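Local coordinates for protein Niban 2 (Homo sapiens, PDB 7CTP), which may help suppress apoptosis and promote melanoma cell invasion, and carries a PH domain within the largely helical part described here, at residues L58-P63 against Q439-V444; V62-R67 against K390-A395; H192-I197 against M227-E232; D210-Y215 against Q234-L239. One frame throughout, in Å; residues are numbered along the deposited sequence.

Contact 1 (L58-P63 against Q439-V444); sequences LWRKVP and QMDNAV
The connection from helix 10-48 to strand 70-77, the first strand of the PH-domain sheet, is laid here against helix 422-455, where Arg60 and Asp441 form a salt bridge and Trp59 rests beside Asn442. Arg60 offers the NE side of its guanidinium: NE reaches Asp441 OD2 at 3.1 Å, while NH2 reaches Asp441 OD1 at 3.0 Å. A further bond, more bent, runs from NE to OD1, which thus takes two donors. The carboxylate carbon lies in the guanidinium plane, yet the two flat groups are turned 35° apart. NE meets both oxygens on their syn sides, whereas NH2 comes to OD1 from above the carboxylate. With CG anti to the backbone N (chi1 -176°), the long arginine chain stays extended and bends at chi3, which lays NE as well as NH2 against the acid. Val444 CG2 touches the edge of the guanidinium, 3.9 Å from Arg60 NH2. Arg60 N also donates to a water at 2.8 Å, and this water donates in turn to Asp441 OD2 and Asn442 OD1. The Asn442 amide lies within 16° of the indole plane, with ND2 3.1 Å from Trp59 CD1. Trp59 NE1 is almost as near, 3.2 Å from Asn442 ND2, but both are donors and no hydrogen bond forms. Replacing Arg60 by a leucine would probably leave the Asp441 carboxylate without its charge partner and the loop less firmly fixed on the helix. Since Asp441 is buried, the paired arginine and the water are likely to favour its ionised form.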
loop_
_atom_site.group_PDB
_atom_site.type_symbol
_atom_site.label_atom_id
_atom_site.label_comp_id
_atom_site.label_asym_id
_atom_site.label_seq_id
_atom_site.Cartn_x
_atom_site.Cartn_y
_atom_site.Cartn_z
ATOM N N LEU A 58 15.403 12.610 -12.063
ATOM C CA LEU A 58 16.190 11.403 -11.887
ATOM C C LEU A 58 15.683 10.643 -10.669
ATOM O O LEU A 58 15.083 11.223 -9.761
ATOM C CB LEU A 58 17.666 11.743 -11.713
ATOM C CG LEU A 58 18.265 12.592 -12.831
ATOM C CD1 LEU A 58 19.731 12.831 -12.560
ATOM C CD2 LEU A 58 18.059 11.915 -14.179
ATOM N N TRP A 59 15.918 9.335 -10.665
ATOM C CA TRP A 59 15.539 8.466 -9.559
ATOM C C TRP A 59 16.802 7.913 -8.906
ATOM O O TRP A 59 17.720 7.463 -9.600
ATOM C CB TRP A 59 14.638 7.318 -10.032
ATOM C CG TRP A 59 13.364 7.746 -10.746
ATOM C CD1 TRP A 59 12.868 9.017 -10.865
ATOM C CD2 TRP A 59 12.427 6.889 -11.423
ATOM N NE1 TRP A 59 11.687 9.004 -11.576
ATOM C CE2 TRP A 59 11.395 7.711 -11.929
ATOM C CE3 TRP A 59 12.363 5.509 -11.653
ATOM C CZ2 TRP A 59 10.313 7.197 -12.650
ATOM C CZ3 TRP A 59 11.286 5.002 -12.371
ATOM C CH2 TRP A 59 10.277 5.845 -12.859
ATOM N N ARG A 60 16.845 7.970 -7.579
ATOM C CA ARG A 60 17.970 7.454 -6.812
ATOM C C ARG A 60 18.157 5.967 -7.091
ATOM O O ARG A 60 17.190 5.203 -7.114
ATOM C CB ARG A 60 17.703 7.716 -5.331
ATOM C CG ARG A 60 18.788 7.350 -4.375
ATOM C CD ARG A 60 18.262 7.487 -2.948
ATOM N NE ARG A 60 17.770 8.842 -2.683
ATOM C CZ ARG A 60 18.556 9.900 -2.513
ATOM N NH1 ARG A 60 19.877 9.765 -2.557
ATOM N NH2 ARG A 60 18.025 11.100 -2.289
ATOM N N LYS A 61 19.403 5.558 -7.337
ATOM C CA LYS A 61 19.684 4.187 -7.753
ATOM C C LYS A 61 20.180 3.300 -6.617
ATOM O O LYS A 61 19.967 2.083 -6.654
ATOM C CB LYS A 61 20.704 4.195 -8.899
ATOM C CG LYS A 61 20.219 4.976 -10.127
ATOM C CD LYS A 61 21.069 4.711 -11.364
ATOM C CE LYS A 61 20.241 4.776 -12.643
ATOM N NZ LYS A 61 18.877 5.326 -12.416
ATOM N N VAL A 62 20.829 3.877 -5.612
ATOM C CA VAL A 62 21.276 3.155 -4.425
ATOM C C VAL A 62 20.540 3.776 -3.246
ATOM O O VAL A 62 20.330 4.997 -3.243
ATOM C CB VAL A 62 22.801 3.256 -4.253
ATOM C CG1 VAL A 62 23.247 4.709 -4.383
ATOM C CG2 VAL A 62 23.243 2.698 -2.902
ATOM N N PRO A 63 20.122 3.004 -2.238
ATOM C CA PRO A 63 19.468 3.616 -1.077
ATOM C C PRO A 63 20.399 4.577 -0.356
ATOM O O PRO A 63 21.626 4.509 -0.464
ATOM C CB PRO A 63 19.116 2.416 -0.184
ATOM C CG PRO A 63 19.065 1.262 -1.109
ATOM C CD PRO A 63 20.113 1.531 -2.150
ATOM N N GLN A 439 8.241 11.530 -5.120
ATOM C CA GLN A 439 8.543 12.724 -5.910
ATOM C C GLN A 439 9.462 13.675 -5.154
ATOM O O GLN A 439 10.299 14.354 -5.766
ATOM C CB GLN A 439 7.257 13.420 -6.333
ATOM C CG GLN A 439 6.463 12.630 -7.366
ATOM C CD GLN A 439 7.345 12.055 -8.466
ATOM O OE1 GLN A 439 8.010 12.793 -9.193
ATOM N NE2 GLN A 439 7.350 10.733 -8.594
ATOM N N MET A 440 9.344 13.727 -3.824
ATOM C CA MET A 440 10.295 14.516 -3.047
ATOM C C MET A 440 11.694 13.918 -3.126
ATOM O O MET A 440 12.677 14.646 -3.316
ATOM C CB MET A 440 9.840 14.627 -1.595
ATOM C CG MET A 440 10.821 15.367 -0.695
ATOM S SD MET A 440 10.921 17.125 -1.109
ATOM C CE MET A 440 9.745 17.769 0.070
ATOM N N ASP A 441 11.806 12.592 -2.997
ATOM C CA ASP A 441 13.119 11.962 -3.093
ATOM C C ASP A 441 13.725 12.184 -4.470
ATOM O O ASP A 441 14.928 12.445 -4.592
ATOM C CB ASP A 441 13.027 10.467 -2.790
ATOM C CG ASP A 441 14.393 9.835 -2.532
ATOM O OD1 ASP A 441 15.165 10.376 -1.708
ATOM O OD2 ASP A 441 14.684 8.776 -3.140
ATOM N N ASN A 442 12.908 12.093 -5.515
ATOM C CA ASN A 442 13.428 12.340 -6.858
ATOM C C ASN A 442 13.902 13.782 -7.001
ATOM O O ASN A 442 14.916 14.047 -7.657
ATOM C CB ASN A 442 12.370 12.021 -7.911
ATOM C CG ASN A 442 12.004 10.539 -7.949
ATOM O OD1 ASN A 442 12.656 9.706 -7.308
ATOM N ND2 ASN A 442 10.963 10.208 -8.698
ATOM N N ALA A 443 13.193 14.727 -6.383
ATOM C CA ALA A 443 13.578 16.132 -6.504
ATOM C C ALA A 443 14.925 16.390 -5.843
ATOM O O ALA A 443 15.793 17.066 -6.418
ATOM C CB ALA A 443 12.493 17.038 -5.913
ATOM N N VAL A 444 15.129 15.865 -4.633
ATOM C CA VAL A 444 16.392 16.125 -3.948
ATOM C C VAL A 444 17.526 15.334 -4.587
ATOM O O VAL A 444 18.656 15.826 -4.678
ATOM C CB VAL A 444 16.273 15.849 -2.438
ATOM C CG1 VAL A 444 15.228 16.780 -1.823
ATOM C CG2 VAL A 444 15.954 14.396 -2.177
HETATM O O HOH W 1 14.648 8.932 -6.061
HETATM O O HOH W 2 20.008 13.636 -2.654
#

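Contact 2 (V62-R67 against K390-A395); sequences VPLDER and KLSRLA
Arg393 reaches across to Asp65 and Arg67 from a type I turn, Leu391 to Leu394, at the C-terminal side of helix 384-391; the partners belong to the loop that leads into strand 70-77 of the PH-domain sheet. The polar link is made by the guanidinium edge. Arg393 NH2 points almost straight at Asp65 O, with an N-H...O angle of 175°, although the separation of 2.5 Å between these two atoms is so short that its exact value is doubtful. NH1 adds a weak bond to the same carbonyl. Arginine suits the place because its chain, extended from CG to NE, can span the gap and still present a flat, multiply donating end.

The stacking is of like charges: the guanidinium of Arg67 lies on that of Arg393 with centres 4.2 Å apart and planes at 15°. Glu389 probably eases this: its OE2 forms salt bridges with both Arg67 NH1 and Arg393 NE and would offset their charge. In Arg67, chi1 of -57° puts CG over the Arg393 face, 3.2 Å from Arg393 NH2, and bends at chi2 and chi3 bring the guanidinium back over Arg393. Leu64 CB approaches the opposite face, 4.1 Å from the same NH2, and the flat group is thereby held between two aliphatic carbons.

Van der Waals packing of Leu64 on the turn finishes the contact. Ser392 turns its hydroxyl back to Glu389 O, where it is hydrogen-bonded, and Leu64 CD2 lies 3.7 Å from Ser392 OG and 3.6 Å from Ser392 O.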
loop_
_atom_site.group_PDB
_atom_site.type_symbol
_atom_site.label_atom_id
_atom_site.label_comp_id
_atom_site.label_asym_id
_atom_site.label_seq_id
_atom_site.Cartn_x
_atom_site.Cartn_y
_atom_site.Cartn_z
ATOM N N VAL A 62 20.829 3.877 -5.612
ATOM C CA VAL A 62 21.276 3.155 -4.425
ATOM C C VAL A 62 20.540 3.776 -3.246
ATOM O O VAL A 62 20.330 4.997 -3.243
ATOM C CB VAL A 62 22.801 3.256 -4.253
ATOM C CG1 VAL A 62 23.247 4.709 -4.383
ATOM C CG2 VAL A 62 23.243 2.698 -2.902
ATOM N N PRO A 63 20.122 3.004 -2.238
ATOM C CA PRO A 63 19.468 3.616 -1.077
ATOM C C PRO A 63 20.399 4.577 -0.356
ATOM O O PRO A 63 21.626 4.509 -0.464
ATOM C CB PRO A 63 19.116 2.416 -0.184
ATOM C CG PRO A 63 19.065 1.262 -1.109
ATOM C CD PRO A 63 20.113 1.531 -2.150
ATOM N N LEU A 64 19.789 5.496 0.384
ATOM C CA LEU A 64 20.559 6.337 1.281
ATOM C C LEU A 64 21.321 5.463 2.263
ATOM O O LEU A 64 20.911 4.339 2.572
ATOM C CB LEU A 64 19.635 7.293 2.033
ATOM C CG LEU A 64 18.959 8.344 1.159
ATOM C CD1 LEU A 64 17.666 8.853 1.819
ATOM C CD2 LEU A 64 19.920 9.502 0.872
ATOM N N ASP A 65 22.455 5.974 2.737
ATOM C CA ASP A 65 23.160 5.309 3.829
ATOM C C ASP A 65 22.191 5.057 4.975
ATOM O O ASP A 65 21.341 5.897 5.283
ATOM C CB ASP A 65 24.334 6.161 4.312
ATOM C CG ASP A 65 25.480 6.190 3.323
ATOM O OD1 ASP A 65 25.458 5.404 2.353
ATOM O OD2 ASP A 65 26.406 7.002 3.529
ATOM N N GLU A 66 22.292 3.876 5.574
ATOM C CA GLU A 66 21.341 3.473 6.602
ATOM C C GLU A 66 21.582 4.282 7.868
ATOM O O GLU A 66 22.705 4.313 8.385
ATOM C CB GLU A 66 21.463 1.976 6.878
ATOM C CG GLU A 66 21.163 1.114 5.661
ATOM C CD GLU A 66 21.263 -0.373 5.942
ATOM O OE1 GLU A 66 21.691 -0.744 7.054
ATOM O OE2 GLU A 66 20.914 -1.167 5.041
ATOM N N ARG A 67 20.537 4.963 8.341
ATOM C CA ARG A 67 20.568 5.709 9.590
ATOM C C ARG A 67 19.307 5.394 10.378
ATOM O O ARG A 67 18.271 5.053 9.804
ATOM C CB ARG A 67 20.661 7.225 9.368
ATOM C CG ARG A 67 21.864 7.674 8.550
ATOM C CD ARG A 67 22.613 8.837 9.204
ATOM N NE ARG A 67 21.942 10.122 8.995
ATOM C CZ ARG A 67 22.566 11.259 8.690
ATOM N NH1 ARG A 67 23.884 11.273 8.544
ATOM N NH2 ARG A 67 21.873 12.378 8.519
ATOM N N LYS A 390 22.077 16.540 4.563
ATOM C CA LYS A 390 20.785 16.741 5.209
ATOM C C LYS A 390 19.669 16.853 4.179
ATOM O O LYS A 390 18.579 16.298 4.369
ATOM C CB LYS A 390 20.829 17.982 6.103
ATOM C CG LYS A 390 21.306 17.694 7.528
ATOM C CD LYS A 390 21.754 18.958 8.261
ATOM C CE LYS A 390 20.627 19.590 9.074
ATOM N NZ LYS A 390 19.444 19.976 8.250
ATOM N N LEU A 391 19.923 17.563 3.075
ATOM C CA LEU A 391 18.903 17.696 2.039
ATOM C C LEU A 391 18.599 16.351 1.394
ATOM O O LEU A 391 17.453 16.087 1.009
ATOM C CB LEU A 391 19.346 18.700 0.976
ATOM C CG LEU A 391 18.291 19.004 -0.095
ATOM C CD1 LEU A 391 17.203 19.902 0.479
ATOM C CD2 LEU A 391 18.903 19.624 -1.350
ATOM N N SER A 392 19.619 15.490 1.269
ATOM C CA SER A 392 19.456 14.200 0.602
ATOM C C SER A 392 18.402 13.337 1.277
ATOM O O SER A 392 17.835 12.443 0.635
ATOM C CB SER A 392 20.786 13.437 0.554
ATOM O OG SER A 392 21.142 12.908 1.822
ATOM N N ARG A 393 18.121 13.590 2.558
ATOM C CA ARG A 393 17.207 12.776 3.351
ATOM C C ARG A 393 15.838 13.415 3.534
ATOM O O ARG A 393 15.027 12.895 4.315
ATOM C CB ARG A 393 17.818 12.500 4.722
ATOM C CG ARG A 393 19.207 11.948 4.642
ATOM C CD ARG A 393 19.666 11.369 5.958
ATOM N NE ARG A 393 20.752 10.430 5.713
ATOM C CZ ARG A 393 20.606 9.112 5.687
ATOM N NH1 ARG A 393 19.417 8.564 5.928
ATOM N NH2 ARG A 393 21.656 8.345 5.436
ATOM N N LEU A 394 15.570 14.523 2.835
ATOM C CA LEU A 394 14.358 15.306 3.077
ATOM C C LEU A 394 13.093 14.464 2.927
ATOM O O LEU A 394 12.148 14.604 3.714
ATOM C CB LEU A 394 14.318 16.500 2.126
ATOM C CG LEU A 394 13.083 17.399 2.151
ATOM C CD1 LEU A 394 12.839 17.927 3.558
ATOM C CD2 LEU A 394 13.259 18.540 1.165
ATOM N N ALA A 395 13.057 13.579 1.930
ATOM C CA ALA A 395 11.825 12.834 1.687
ATOM C C ALA A 395 11.449 11.933 2.852
ATOM O O ALA A 395 10.297 11.489 2.925
ATOM C CB ALA A 395 11.938 12.001 0.412
#

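Contact 3 (H192-I197 against M227-E232); sequences HCNNGI and MLCGNE
Asn194 carries its CG anti to the carbonyl carbon (chi1 -79°), which brings its OD1 to 3.4 Å from Cys229 CB; in Cys229, chi1 of 45° sets SG between the backbone N and the carbonyl carbon, 3.8 Å from Asn194 OD1. The amide is steadied elsewhere, since OD1 accepts from Gly120 N and ND2 donates to Gln430 OE1. The contact joins the C-terminal end of helix 176-194, which follows the last strand of the PH-domain sheet, to the loop that leads into helix 232-252.

Past the end of the first helix, Asn195 centres an inverse gamma turn, and carbonyls of the last helical turn become acceptors for Gly230. Its N donates to Asn194 O at 2.9 Å, tilted 30° from the carbonyl plane, and its CA makes a CA-H...O contact of 3.4 Å with Cys193 O. Gly230 suits its place because its backbone angles would press a side chain against the preceding carbonyl. Gly196 does too, since a CB there would collide with the backbone of Gly230 and Asn231.

Asn231 is the N-cap of helix 232-252: its OD1 accepts from Gln234 N, and Gln234 OE1 accepts from Asn231 N, a capping box. A water lies 2.8 Å from Gly230 O and takes a weak bond from Ile197 N. The Ile197 side chain crosses the bent chain of Glu232 at a slant, with Ile197 CG1 4.1 Å from Glu232 CD.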
loop_
_atom_site.group_PDB
_atom_site.type_symbol
_atom_site.label_atom_id
_atom_site.label_comp_id
_atom_site.label_asym_id
_atom_site.label_seq_id
_atom_site.Cartn_x
_atom_site.Cartn_y
_atom_site.Cartn_z
ATOM N N HIS A 192 5.197 3.071 5.411
ATOM C CA HIS A 192 6.332 2.401 4.786
ATOM C C HIS A 192 6.106 0.893 4.712
ATOM O O HIS A 192 6.302 0.275 3.656
ATOM C CB HIS A 192 7.615 2.735 5.554
ATOM C CG HIS A 192 8.859 2.186 4.925
ATOM N ND1 HIS A 192 9.569 2.869 3.963
ATOM C CD2 HIS A 192 9.507 1.010 5.111
ATOM C CE1 HIS A 192 10.604 2.138 3.581
ATOM N NE2 HIS A 192 10.593 1.007 4.266
ATOM N N CYS A 193 5.685 0.283 5.827
ATOM C CA CYS A 193 5.443 -1.160 5.837
ATOM C C CYS A 193 4.252 -1.555 4.974
ATOM O O CYS A 193 4.243 -2.656 4.420
ATOM C CB CYS A 193 5.267 -1.662 7.274
ATOM S SG CYS A 193 6.748 -1.482 8.319
ATOM N N ASN A 194 3.244 -0.687 4.845
ATOM C CA ASN A 194 2.117 -0.992 3.962
ATOM C C ASN A 194 2.558 -1.090 2.506
ATOM O O ASN A 194 1.985 -1.863 1.733
ATOM C CB ASN A 194 1.025 0.071 4.085
ATOM C CG ASN A 194 0.160 -0.115 5.306
ATOM O OD1 ASN A 194 0.201 -1.158 5.958
ATOM N ND2 ASN A 194 -0.651 0.897 5.615
ATOM N N ASN A 195 3.575 -0.317 2.124
ATOM C CA ASN A 195 4.070 -0.256 0.750
ATOM C C ASN A 195 5.036 -1.416 0.497
ATOM O O ASN A 195 6.214 -1.249 0.180
ATOM C CB ASN A 195 4.723 1.104 0.533
ATOM C CG ASN A 195 5.055 1.392 -0.919
ATOM O OD1 ASN A 195 4.223 1.206 -1.811
ATOM N ND2 ASN A 195 6.267 1.914 -1.154
ATOM N N GLY A 196 4.510 -2.626 0.667
ATOM C CA GLY A 196 5.349 -3.806 0.698
ATOM C C GLY A 196 5.588 -4.497 -0.623
ATOM O O GLY A 196 6.432 -5.395 -0.687
ATOM N N ILE A 197 4.861 -4.122 -1.670
ATOM C CA ILE A 197 5.060 -4.685 -3.008
ATOM C C ILE A 197 5.445 -3.543 -3.944
ATOM O O ILE A 197 4.607 -2.671 -4.211
ATOM C CB ILE A 197 3.797 -5.402 -3.511
ATOM C CG1 ILE A 197 3.409 -6.562 -2.584
ATOM C CG2 ILE A 197 3.999 -5.894 -4.941
ATOM C CD1 ILE A 197 2.047 -7.154 -2.912
ATOM N N MET A 227 -7.204 -4.090 3.364
ATOM C CA MET A 227 -6.123 -4.898 3.898
ATOM C C MET A 227 -5.195 -5.426 2.814
ATOM O O MET A 227 -4.375 -6.309 3.083
ATOM C CB MET A 227 -6.692 -6.039 4.736
ATOM C CG MET A 227 -7.428 -5.561 5.998
ATOM S SD MET A 227 -6.560 -4.326 6.990
ATOM C CE MET A 227 -5.138 -5.251 7.582
ATOM N N LEU A 228 -5.282 -4.884 1.597
ATOM C CA LEU A 228 -4.243 -5.109 0.598
ATOM C C LEU A 228 -3.054 -4.208 0.926
ATOM O O LEU A 228 -2.734 -3.258 0.210
ATOM C CB LEU A 228 -4.773 -4.838 -0.805
ATOM C CG LEU A 228 -3.862 -5.280 -1.952
ATOM C CD1 LEU A 228 -4.013 -6.778 -2.204
ATOM C CD2 LEU A 228 -4.176 -4.473 -3.205
ATOM N N CYS A 229 -2.408 -4.502 2.058
ATOM C CA CYS A 229 -1.251 -3.734 2.484
ATOM C C CYS A 229 -0.235 -4.669 3.116
ATOM O O CYS A 229 -0.591 -5.690 3.710
ATOM C CB CYS A 229 -1.632 -2.641 3.491
ATOM S SG CYS A 229 -2.752 -3.288 4.743
ATOM N N GLY A 230 1.027 -4.275 3.016
ATOM C CA GLY A 230 2.132 -5.095 3.456
ATOM C C GLY A 230 2.713 -5.875 2.292
ATOM O O GLY A 230 2.434 -5.610 1.118
ATOM N N ASN A 231 3.539 -6.858 2.632
ATOM C CA ASN A 231 4.133 -7.720 1.621
ATOM C C ASN A 231 3.182 -8.871 1.290
ATOM O O ASN A 231 2.080 -8.985 1.829
ATOM C CB ASN A 231 5.506 -8.218 2.082
ATOM C CG ASN A 231 5.454 -9.020 3.385
ATOM O OD1 ASN A 231 4.581 -9.861 3.584
ATOM N ND2 ASN A 231 6.406 -8.754 4.285
ATOM N N GLU A 232 3.616 -9.739 0.376
ATOM C CA GLU A 232 2.730 -10.790 -0.125
ATOM C C GLU A 232 2.235 -11.702 0.994
ATOM O O GLU A 232 1.053 -12.078 1.029
ATOM C CB GLU A 232 3.451 -11.621 -1.188
ATOM C CG GLU A 232 3.741 -10.869 -2.462
ATOM C CD GLU A 232 5.123 -10.270 -2.473
ATOM O OE1 GLU A 232 5.704 -10.158 -3.577
ATOM O OE2 GLU A 232 5.635 -9.916 -1.386
HETATM O O HOH W 3 1.751 -3.721 -0.821
#

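Contact 4 (D210-Y215 against Q234-L239); sequences DAIRMY and QILSNL
Ile212 and Leu239 run past each other in opposite directions, each reaching from its own helix toward the other, and Ile212 CD1 comes to 3.9 Å from Leu239 CD2. The same methyl meets Ile235 at an oblique angle, 3.8 Å from its CG2, and stands 4.3 Å from Leu236 CD2. The CD1 methyl of Ile212 thus touches three residues of the partner helix.

Tyr215 and Leu239 also meet slantwise. Both side chains leave with CG anti to the backbone N, chi1 177° in Tyr215 and -173° in Leu239, and this sends the ring and the forked leucine end toward each other. Leu239 CD1 lies 3.9 Å from Tyr215 CD1, and CD2 is about as near to that ring atom.

The two segments belong to helices 204-218 and 232-252, which run parallel here, 5° apart in direction. Their axes are 11.7 Å apart, wide for a helix pair, so large aliphatic and aromatic residues are needed to bridge the space. Phe27 of helix 10-48 adds to this buried packing, touching both Ile212 and Leu236. An alanine in place of Leu239 would take away both methyls and is likely to open a gap between Ile212 and the tyrosine ring, leaving that ring freer to shift.

Tyrosine suits the place because its ring packs on Leu239 while its hydroxyl, Tyr215 OH, is hydrogen-bonded to Glu243 OE1 on helix 232-252.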
loop_
_atom_site.group_PDB
_atom_site.type_symbol
_atom_site.label_atom_id
_atom_site.label_comp_id
_atom_site.label_asym_id
_atom_site.label_seq_id
_atom_site.Cartn_x
_atom_site.Cartn_y
_atom_site.Cartn_z
ATOM N N ASP A 210 -3.524 -8.945 -8.753
ATOM C CA ASP A 210 -4.649 -9.394 -9.567
ATOM C C ASP A 210 -5.189 -10.731 -9.078
ATOM O O ASP A 210 -6.403 -10.945 -9.071
ATOM C CB ASP A 210 -4.252 -9.491 -11.043
ATOM C CG ASP A 210 -4.124 -8.129 -11.711
ATOM O OD1 ASP A 210 -4.836 -7.187 -11.302
ATOM O OD2 ASP A 210 -3.300 -8.004 -12.644
ATOM N N ALA A 211 -4.311 -11.650 -8.661
ATOM C CA ALA A 211 -4.802 -12.925 -8.149
ATOM C C ALA A 211 -5.609 -12.726 -6.873
ATOM O O ALA A 211 -6.608 -13.422 -6.647
ATOM C CB ALA A 211 -3.644 -13.893 -7.901
ATOM N N ILE A 212 -5.168 -11.799 -6.013
ATOM C CA ILE A 212 -5.911 -11.505 -4.790
ATOM C C ILE A 212 -7.302 -11.015 -5.144
ATOM O O ILE A 212 -8.303 -11.446 -4.562
ATOM C CB ILE A 212 -5.158 -10.470 -3.934
ATOM C CG1 ILE A 212 -3.949 -11.116 -3.238
ATOM C CG2 ILE A 212 -6.108 -9.839 -2.903
ATOM C CD1 ILE A 212 -4.325 -11.972 -2.011
ATOM N N ARG A 213 -7.377 -10.098 -6.113
ATOM C CA ARG A 213 -8.666 -9.533 -6.491
ATOM C C ARG A 213 -9.573 -10.599 -7.094
ATOM O O ARG A 213 -10.766 -10.660 -6.771
ATOM C CB ARG A 213 -8.471 -8.374 -7.468
ATOM C CG ARG A 213 -9.789 -7.724 -7.902
ATOM C CD ARG A 213 -9.559 -6.545 -8.842
ATOM N NE ARG A 213 -8.626 -6.870 -9.921
ATOM C CZ ARG A 213 -8.927 -7.588 -11.000
ATOM N NH1 ARG A 213 -10.149 -8.073 -11.163
ATOM N NH2 ARG A 213 -7.997 -7.814 -11.920
ATOM N N MET A 214 -9.019 -11.467 -7.955
ATOM C CA MET A 214 -9.839 -12.502 -8.584
ATOM C C MET A 214 -10.330 -13.526 -7.579
ATOM O O MET A 214 -11.458 -14.020 -7.696
ATOM C CB MET A 214 -9.079 -13.220 -9.707
ATOM C CG MET A 214 -8.437 -12.349 -10.756
ATOM S SD MET A 214 -9.619 -11.518 -11.822
ATOM C CE MET A 214 -11.079 -12.526 -11.649
ATOM N N TYR A 215 -9.484 -13.892 -6.614
ATOM C CA TYR A 215 -9.935 -14.775 -5.546
ATOM C C TYR A 215 -11.082 -14.141 -4.766
ATOM O O TYR A 215 -12.113 -14.782 -4.524
ATOM C CB TYR A 215 -8.779 -15.133 -4.606
ATOM C CG TYR A 215 -9.228 -15.998 -3.438
ATOM C CD1 TYR A 215 -9.762 -15.429 -2.285
ATOM C CD2 TYR A 215 -9.162 -17.382 -3.508
ATOM C CE1 TYR A 215 -10.201 -16.202 -1.238
ATOM C CE2 TYR A 215 -9.599 -18.170 -2.444
ATOM C CZ TYR A 215 -10.124 -17.573 -1.323
ATOM O OH TYR A 215 -10.564 -18.349 -0.263
ATOM N N GLN A 234 1.982 -11.102 4.239
ATOM C CA GLN A 234 1.061 -10.391 5.123
ATOM C C GLN A 234 -0.320 -10.289 4.490
ATOM O O GLN A 234 -1.346 -10.478 5.163
ATOM C CB GLN A 234 1.612 -8.999 5.430
ATOM C CG GLN A 234 2.847 -9.014 6.333
ATOM C CD GLN A 234 3.437 -7.625 6.531
ATOM O OE1 GLN A 234 3.680 -6.903 5.569
ATOM N NE2 GLN A 234 3.681 -7.249 7.784
ATOM N N ILE A 235 -0.366 -9.994 3.194
ATOM C CA ILE A 235 -1.648 -9.865 2.509
ATOM C C ILE A 235 -2.367 -11.205 2.451
ATOM O O ILE A 235 -3.583 -11.286 2.670
ATOM C CB ILE A 235 -1.439 -9.265 1.107
ATOM C CG1 ILE A 235 -0.975 -7.804 1.235
ATOM C CG2 ILE A 235 -2.711 -9.413 0.257
ATOM C CD1 ILE A 235 -0.398 -7.238 -0.069
ATOM N N LEU A 236 -1.635 -12.275 2.143
ATOM C CA LEU A 236 -2.228 -13.609 2.166
ATOM C C LEU A 236 -2.748 -13.960 3.549
ATOM O O LEU A 236 -3.798 -14.600 3.681
ATOM C CB LEU A 236 -1.195 -14.637 1.730
ATOM C CG LEU A 236 -1.099 -14.929 0.248
ATOM C CD1 LEU A 236 -0.014 -15.987 0.081
ATOM C CD2 LEU A 236 -2.449 -15.425 -0.252
ATOM N N SER A 237 -2.008 -13.580 4.592
ATOM C CA SER A 237 -2.485 -13.814 5.950
ATOM C C SER A 237 -3.765 -13.035 6.220
ATOM O O SER A 237 -4.692 -13.558 6.846
ATOM C CB SER A 237 -1.406 -13.427 6.957
ATOM O OG SER A 237 -0.210 -14.134 6.691
ATOM N N ASN A 238 -3.832 -11.783 5.753
ATOM C CA ASN A 238 -5.059 -11.005 5.885
ATOM C C ASN A 238 -6.214 -11.673 5.143
ATOM O O ASN A 238 -7.353 -11.670 5.624
ATOM C CB ASN A 238 -4.870 -9.584 5.350
ATOM C CG ASN A 238 -3.864 -8.756 6.147
ATOM O OD1 ASN A 238 -3.536 -9.055 7.307
ATOM N ND2 ASN A 238 -3.369 -7.690 5.515
ATOM N N LEU A 239 -5.946 -12.200 3.944
ATOM C CA LEU A 239 -6.974 -12.895 3.168
ATOM C C LEU A 239 -7.555 -14.070 3.942
ATOM O O LEU A 239 -8.781 -14.234 4.021
ATOM C CB LEU A 239 -6.376 -13.377 1.850
ATOM C CG LEU A 239 -7.320 -13.979 0.808
ATOM C CD1 LEU A 239 -8.200 -12.889 0.189
ATOM C CD2 LEU A 239 -6.487 -14.667 -0.258
#

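In the fold
The four contacts form two neighbouring pairs. Contacts 1 and 2 start from the same loop, share Val62 and Pro63, and have centres 9 Å apart; they meet where Met440 packs on Leu394 and Ala395. Contacts 3 and 4 have centres 11 Å apart and touch through Ile235, which packs on Ile197, and through a probable hydrogen bond between Asn238 ND2 and Met227 O. Between the pairs nothing touches: contact 1 stays about 9 Å from contact 3 and about 19 Å from contact 4 at the nearest atoms. Glycerol molecules, probably from crystallisation, lie about 4 Å from the side chains of Leu64 and Cys193.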